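Local coordinates for Non-structural protein 3 (Rice hoja blanca virus, PDB 3AJF), which suppresses RNA-mediated gene silencing in the host, presumably by binding double-stranded RNA, and forms a homodimer, at residues 10-23 with 72-86. Sequence-based numbering, arbitrary orientation.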
loop_
_atom_site.group_PDB
_atom_site.type_symbol
_atom_site.label_atom_id
_atom_site.label_comp_id
_atom_site.label_asym_id
_atom_site.label_seq_id
_atom_site.Cartn_x
_atom_site.Cartn_y
_atom_site.Cartn_z
ATOM N N CYS A 10 -15.148 -1.658 2.631
ATOM C CA CYS A 10 -13.798 -1.975 3.073
ATOM C C CYS A 10 -13.714 -1.387 4.469
ATOM O O CYS A 10 -13.861 -0.184 4.621
ATOM C CB CYS A 10 -12.783 -1.260 2.163
ATOM S SG CYS A 10 -11.048 -1.231 2.773
ATOM N N LYS A 11 -13.529 -2.216 5.495
ATOM C CA LYS A 11 -13.454 -1.703 6.874
ATOM C C LYS A 11 -14.689 -0.838 7.174
ATOM O O LYS A 11 -14.594 0.203 7.821
ATOM C CB LYS A 11 -12.167 -0.887 7.079
ATOM C CG LYS A 11 -10.861 -1.704 7.237
ATOM C CD LYS A 11 -9.671 -0.728 7.315
ATOM C CE LYS A 11 -8.411 -1.368 7.918
ATOM N NZ LYS A 11 -7.543 -0.355 8.656
ATOM N N ASP A 12 -15.842 -1.275 6.672
ATOM C CA ASP A 12 -17.134 -0.607 6.875
ATOM C C ASP A 12 -17.319 0.711 6.118
ATOM O O ASP A 12 -18.342 1.392 6.279
ATOM C CB ASP A 12 -17.464 -0.463 8.380
ATOM C CG ASP A 12 -17.738 -1.812 9.051
ATOM O OD1 ASP A 12 -18.547 -2.612 8.517
ATOM O OD2 ASP A 12 -17.139 -2.080 10.117
ATOM N N LEU A 13 -16.347 1.053 5.270
ATOM C CA LEU A 13 -16.416 2.241 4.434
ATOM C C LEU A 13 -16.841 1.805 3.035
ATOM O O LEU A 13 -16.223 0.896 2.467
ATOM C CB LEU A 13 -15.040 2.919 4.345
ATOM C CG LEU A 13 -14.249 3.296 5.606
ATOM C CD1 LEU A 13 -12.817 3.761 5.242
ATOM C CD2 LEU A 13 -14.953 4.365 6.437
ATOM N N PRO A 14 -17.883 2.441 2.483
ATOM C CA PRO A 14 -18.372 2.165 1.133
ATOM C C PRO A 14 -17.319 2.407 0.049
ATOM O O PRO A 14 -16.650 3.445 0.037
ATOM C CB PRO A 14 -19.524 3.148 0.968
ATOM C CG PRO A 14 -20.001 3.401 2.392
ATOM C CD PRO A 14 -18.717 3.447 3.170
ATOM N N ILE A 15 -17.170 1.431 -0.840
ATOM C CA ILE A 15 -16.222 1.516 -1.940
ATOM C C ILE A 15 -17.057 1.629 -3.180
ATOM O O ILE A 15 -17.665 0.648 -3.568
ATOM C CB ILE A 15 -15.413 0.218 -2.070
ATOM C CG1 ILE A 15 -14.737 -0.108 -0.770
ATOM C CG2 ILE A 15 -14.407 0.274 -3.260
ATOM C CD1 ILE A 15 -14.771 -1.540 -0.550
ATOM N N PRO A 16 -17.065 2.803 -3.837
ATOM C CA PRO A 16 -17.894 2.921 -5.031
ATOM C C PRO A 16 -17.465 1.939 -6.122
ATOM O O PRO A 16 -16.267 1.700 -6.333
ATOM C CB PRO A 16 -17.688 4.382 -5.469
ATOM C CG PRO A 16 -17.147 5.065 -4.286
ATOM C CD PRO A 16 -16.336 4.048 -3.550
ATOM N N ILE A 17 -18.448 1.335 -6.773
ATOM C CA ILE A 17 -18.199 0.276 -7.775
ATOM C C ILE A 17 -17.390 0.769 -9.005
ATOM O O ILE A 17 -16.535 0.031 -9.553
ATOM C CB ILE A 17 -19.541 -0.462 -8.153
ATOM C CG1 ILE A 17 -19.276 -1.753 -8.947
ATOM C CG2 ILE A 17 -20.489 0.468 -8.886
ATOM C CD1 ILE A 17 -18.767 -2.924 -8.092
ATOM N N ASP A 18 -17.611 2.029 -9.387
ATOM C CA ASP A 18 -16.842 2.656 -10.452
ATOM C C ASP A 18 -15.386 2.870 -10.068
ATOM O O ASP A 18 -14.534 2.973 -10.966
ATOM C CB ASP A 18 -17.461 3.973 -10.880
ATOM C CG ASP A 18 -18.846 3.791 -11.571
ATOM O OD1 ASP A 18 -19.189 2.661 -12.002
ATOM O OD2 ASP A 18 -19.568 4.797 -11.708
ATOM N N LEU A 19 -15.101 2.941 -8.754
ATOM C CA LEU A 19 -13.716 3.024 -8.291
ATOM C C LEU A 19 -12.989 1.719 -8.577
ATOM O O LEU A 19 -11.849 1.727 -9.050
ATOM C CB LEU A 19 -13.610 3.383 -6.793
ATOM C CG LEU A 19 -12.187 3.283 -6.171
ATOM C CD1 LEU A 19 -11.107 4.128 -6.935
ATOM C CD2 LEU A 19 -12.193 3.695 -4.739
ATOM N N LEU A 20 -13.626 0.594 -8.273
ATOM C CA LEU A 20 -13.012 -0.703 -8.590
ATOM C C LEU A 20 -12.792 -0.884 -10.089
ATOM O O LEU A 20 -11.773 -1.445 -10.507
ATOM C CB LEU A 20 -13.807 -1.873 -7.993
ATOM C CG LEU A 20 -13.847 -1.979 -6.451
ATOM C CD1 LEU A 20 -14.830 -3.088 -6.011
ATOM C CD2 LEU A 20 -12.471 -2.220 -5.854
ATOM N N SER A 21 -13.734 -0.408 -10.899
ATOM C CA SER A 21 -13.583 -0.449 -12.351
ATOM C C SER A 21 -12.444 0.421 -12.830
ATOM O O SER A 21 -11.691 0.022 -13.737
ATOM C CB SER A 21 -14.857 0.045 -13.043
ATOM O OG SER A 21 -15.912 -0.823 -12.731
ATOM N N LEU A 22 -12.366 1.637 -12.287
ATOM C CA LEU A 22 -11.304 2.568 -12.677
ATOM C C LEU A 22 -9.913 2.009 -12.313
ATOM O O LEU A 22 -8.979 2.096 -13.127
ATOM C CB LEU A 22 -11.523 3.926 -12.005
ATOM C CG LEU A 22 -10.449 4.991 -12.254
ATOM C CD1 LEU A 22 -10.390 5.383 -13.766
ATOM C CD2 LEU A 22 -10.661 6.184 -11.331
ATOM N N PHE A 23 -9.813 1.430 -11.109
ATOM C CA PHE A 23 -8.574 0.808 -10.572
ATOM C C PHE A 23 -8.183 -0.301 -11.552
ATOM O O PHE A 23 -7.052 -0.300 -12.064
ATOM C CB PHE A 23 -8.864 0.275 -9.153
ATOM C CG PHE A 23 -7.694 -0.376 -8.424
ATOM C CD1 PHE A 23 -6.371 -0.314 -8.887
ATOM C CD2 PHE A 23 -7.943 -1.013 -7.203
ATOM C CE1 PHE A 23 -5.340 -0.922 -8.178
ATOM C CE2 PHE A 23 -6.897 -1.607 -6.464
ATOM C CZ PHE A 23 -5.590 -1.560 -6.962
ATOM N N HIS A 72 -14.042 12.015 -3.740
ATOM C CA HIS A 72 -14.694 11.005 -2.909
ATOM C C HIS A 72 -14.122 9.597 -3.089
ATOM O O HIS A 72 -14.524 8.680 -2.401
ATOM C CB HIS A 72 -16.220 11.036 -3.074
ATOM C CG HIS A 72 -16.704 10.590 -4.420
ATOM N ND1 HIS A 72 -16.475 11.314 -5.572
ATOM C CD2 HIS A 72 -17.436 9.511 -4.790
ATOM C CE1 HIS A 72 -17.015 10.682 -6.599
ATOM N NE2 HIS A 72 -17.612 9.592 -6.151
ATOM N N TYR A 73 -13.173 9.440 -4.007
ATOM C CA TYR A 73 -12.507 8.166 -4.192
ATOM C C TYR A 73 -11.311 8.031 -3.262
ATOM O O TYR A 73 -10.832 6.922 -3.061
ATOM C CB TYR A 73 -12.066 7.982 -5.658
ATOM C CG TYR A 73 -13.176 7.587 -6.640
ATOM C CD1 TYR A 73 -14.539 7.645 -6.284
ATOM C CD2 TYR A 73 -12.855 7.172 -7.927
ATOM C CE1 TYR A 73 -15.536 7.265 -7.178
ATOM C CE2 TYR A 73 -13.849 6.805 -8.830
ATOM C CZ TYR A 73 -15.171 6.856 -8.444
ATOM O OH TYR A 73 -16.125 6.498 -9.349
ATOM N N ARG A 74 -10.854 9.139 -2.655
ATOM C CA ARG A 74 -9.583 9.066 -1.919
ATOM C C ARG A 74 -9.622 8.142 -0.701
ATOM O O ARG A 74 -8.675 7.375 -0.469
ATOM C CB ARG A 74 -9.021 10.455 -1.538
ATOM C CG ARG A 74 -8.742 11.394 -2.729
ATOM C CD ARG A 74 -7.844 12.553 -2.302
ATOM N NE ARG A 74 -6.480 12.073 -2.092
ATOM C CZ ARG A 74 -5.610 11.789 -3.056
ATOM N NH1 ARG A 74 -5.911 12.018 -4.324
ATOM N NH2 ARG A 74 -4.405 11.322 -2.748
ATOM N N LEU A 75 -10.695 8.233 0.069
ATOM C CA LEU A 75 -10.804 7.469 1.318
ATOM C C LEU A 75 -10.979 5.962 1.047
ATOM O O LEU A 75 -10.253 5.142 1.633
ATOM C CB LEU A 75 -11.921 8.028 2.217
ATOM C CG LEU A 75 -12.184 7.328 3.560
ATOM C CD1 LEU A 75 -10.887 7.172 4.362
ATOM C CD2 LEU A 75 -13.232 8.071 4.378
ATOM N N PRO A 76 -11.929 5.593 0.170
ATOM C CA PRO A 76 -12.038 4.164 -0.155
ATOM C C PRO A 76 -10.787 3.563 -0.815
ATOM O O PRO A 76 -10.451 2.412 -0.525
ATOM C CB PRO A 76 -13.237 4.076 -1.093
ATOM C CG PRO A 76 -13.664 5.500 -1.405
ATOM C CD PRO A 76 -12.989 6.419 -0.453
ATOM N N LEU A 77 -10.100 4.323 -1.665
ATOM C CA LEU A 77 -8.947 3.777 -2.345
ATOM C C LEU A 77 -7.797 3.596 -1.356
ATOM O O LEU A 77 -7.079 2.601 -1.401
ATOM C CB LEU A 77 -8.541 4.664 -3.528
ATOM C CG LEU A 77 -7.368 4.213 -4.401
ATOM C CD1 LEU A 77 -7.573 2.769 -4.891
ATOM C CD2 LEU A 77 -7.203 5.182 -5.572
ATOM N N THR A 78 -7.652 4.545 -0.434
ATOM C CA THR A 78 -6.656 4.430 0.596
ATOM C C THR A 78 -6.982 3.243 1.494
ATOM O O THR A 78 -6.068 2.521 1.931
ATOM C CB THR A 78 -6.600 5.737 1.431
ATOM O OG1 THR A 78 -6.154 6.805 0.585
ATOM C CG2 THR A 78 -5.656 5.600 2.596
ATOM N N CYS A 79 -8.266 3.048 1.781
ATOM C CA CYS A 79 -8.708 1.875 2.545
ATOM C C CYS A 79 -8.224 0.590 1.875
ATOM O O CYS A 79 -7.678 -0.297 2.542
ATOM C CB CYS A 79 -10.256 1.811 2.697
ATOM S SG CYS A 79 -10.810 0.525 3.876
ATOM N N LEU A 80 -8.445 0.488 0.561
ATOM C CA LEU A 80 -8.023 -0.692 -0.208
ATOM C C LEU A 80 -6.499 -0.916 -0.097
ATOM O O LEU A 80 -6.026 -2.049 0.157
ATOM C CB LEU A 80 -8.434 -0.518 -1.677
ATOM C CG LEU A 80 -9.943 -0.483 -1.961
ATOM C CD1 LEU A 80 -10.219 -0.270 -3.477
ATOM C CD2 LEU A 80 -10.599 -1.779 -1.436
ATOM N N VAL A 81 -5.729 0.167 -0.246
ATOM C CA VAL A 81 -4.286 0.062 -0.117
ATOM C C VAL A 81 -3.926 -0.477 1.271
ATOM O O VAL A 81 -3.129 -1.422 1.413
ATOM C CB VAL A 81 -3.538 1.400 -0.407
ATOM C CG1 VAL A 81 -2.063 1.277 0.018
ATOM C CG2 VAL A 81 -3.574 1.682 -1.829
ATOM N N SER A 82 -4.516 0.150 2.283
ATOM C CA SER A 82 -4.212 -0.126 3.662
ATOM C C SER A 82 -4.571 -1.577 3.991
ATOM O O SER A 82 -3.749 -2.306 4.611
ATOM C CB SER A 82 -4.931 0.904 4.550
ATOM O OG SER A 82 -4.977 0.479 5.878
ATOM N N THR A 83 -5.752 -2.019 3.554
ATOM C CA THR A 83 -6.203 -3.381 3.828
ATOM C C THR A 83 -5.505 -4.485 3.033
ATOM O O THR A 83 -5.193 -5.540 3.594
ATOM C CB THR A 83 -7.774 -3.567 3.712
ATOM O OG1 THR A 83 -8.176 -3.461 2.358
ATOM C CG2 THR A 83 -8.472 -2.513 4.424
ATOM N N TYR A 84 -5.233 -4.253 1.746
ATOM C CA TYR A 84 -4.663 -5.330 0.940
ATOM C C TYR A 84 -3.178 -5.488 1.223
ATOM O O TYR A 84 -2.637 -6.581 1.078
ATOM C CB TYR A 84 -4.968 -5.124 -0.543
ATOM C CG TYR A 84 -6.363 -5.636 -0.810
ATOM C CD1 TYR A 84 -7.459 -4.774 -0.791
ATOM C CD2 TYR A 84 -6.589 -7.003 -1.005
ATOM C CE1 TYR A 84 -8.757 -5.252 -0.983
ATOM C CE2 TYR A 84 -7.900 -7.497 -1.182
ATOM C CZ TYR A 84 -8.962 -6.616 -1.164
ATOM O OH TYR A 84 -10.234 -7.101 -1.348
ATOM N N SER A 85 -2.532 -4.408 1.681
ATOM C CA SER A 85 -1.129 -4.515 2.118
ATOM C C SER A 85 -0.967 -5.504 3.269
ATOM O O SER A 85 0.097 -6.136 3.426
ATOM C CB SER A 85 -0.541 -3.131 2.456
ATOM O OG SER A 85 -1.181 -2.604 3.610
ATOM N N GLU A 86 -2.028 -5.693 4.042
ATOM C CA GLU A 86 -1.992 -6.597 5.214
ATOM C C GLU A 86 -1.611 -8.023 4.861
ATOM O O GLU A 86 -1.029 -8.733 5.677
ATOM C CB GLU A 86 -3.345 -6.628 5.950
ATOM C CG GLU A 86 -3.791 -5.251 6.472
ATOM C CD GLU A 86 -5.201 -5.297 7.104
ATOM O OE1 GLU A 86 -5.709 -6.420 7.287
ATOM O OE2 GLU A 86 -5.780 -4.227 7.417
#
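Pro76 and Cys79 lie on the face of helix 74-85 that meets segment 10-23, whereas Arg74 and Thr78 point away from it; there Arg74 O is gripped by two donors of Thr78, OG1 at 2.8 Å and the backbone N at 3.0 Å, from opposite faces of the carbonyl plane. Across the contact the join is covalent and apolar. Cys10 SG and Cys79 SG form a disulfide of 2.1 Å with a chi3 of -90°, close to the relaxed value. It anchors the type I' turn from Cys10 to Leu13 to the helix, and Thr83 CG2 lies 3.3 Å from Cys10 SG. The extended Lys11 chain runs past Thr83 in the opposite direction, with its NZ still 4.4 Å from Glu86 OE2, beyond salt-bridge range. At the other end, Leu19 CB sits over the centre of one Tyr73 ring face, 4.0 Å from the centroid, a CH-pi contact, while Leu22 CD2 approaches the edge. With CG anti to the backbone N (chi1 171°), Leu19 brings CD2 to 3.8 Å from Pro76 CB. Between these anchor points Pro16 CD abuts Pro76 CG at 3.7 Å. The segment axes of helices 17-23 and 74-85 cross at -60°. In this helical domain Phe23 and Leu77 also reach Ala59 of helix 49-64, strand 13-14 pairs with 9-10, and Ser82 OG hydrogen-bonds Ser82 OG of the second subunit, so helix 74-85 joins this hairpin and helix to the dimer interface.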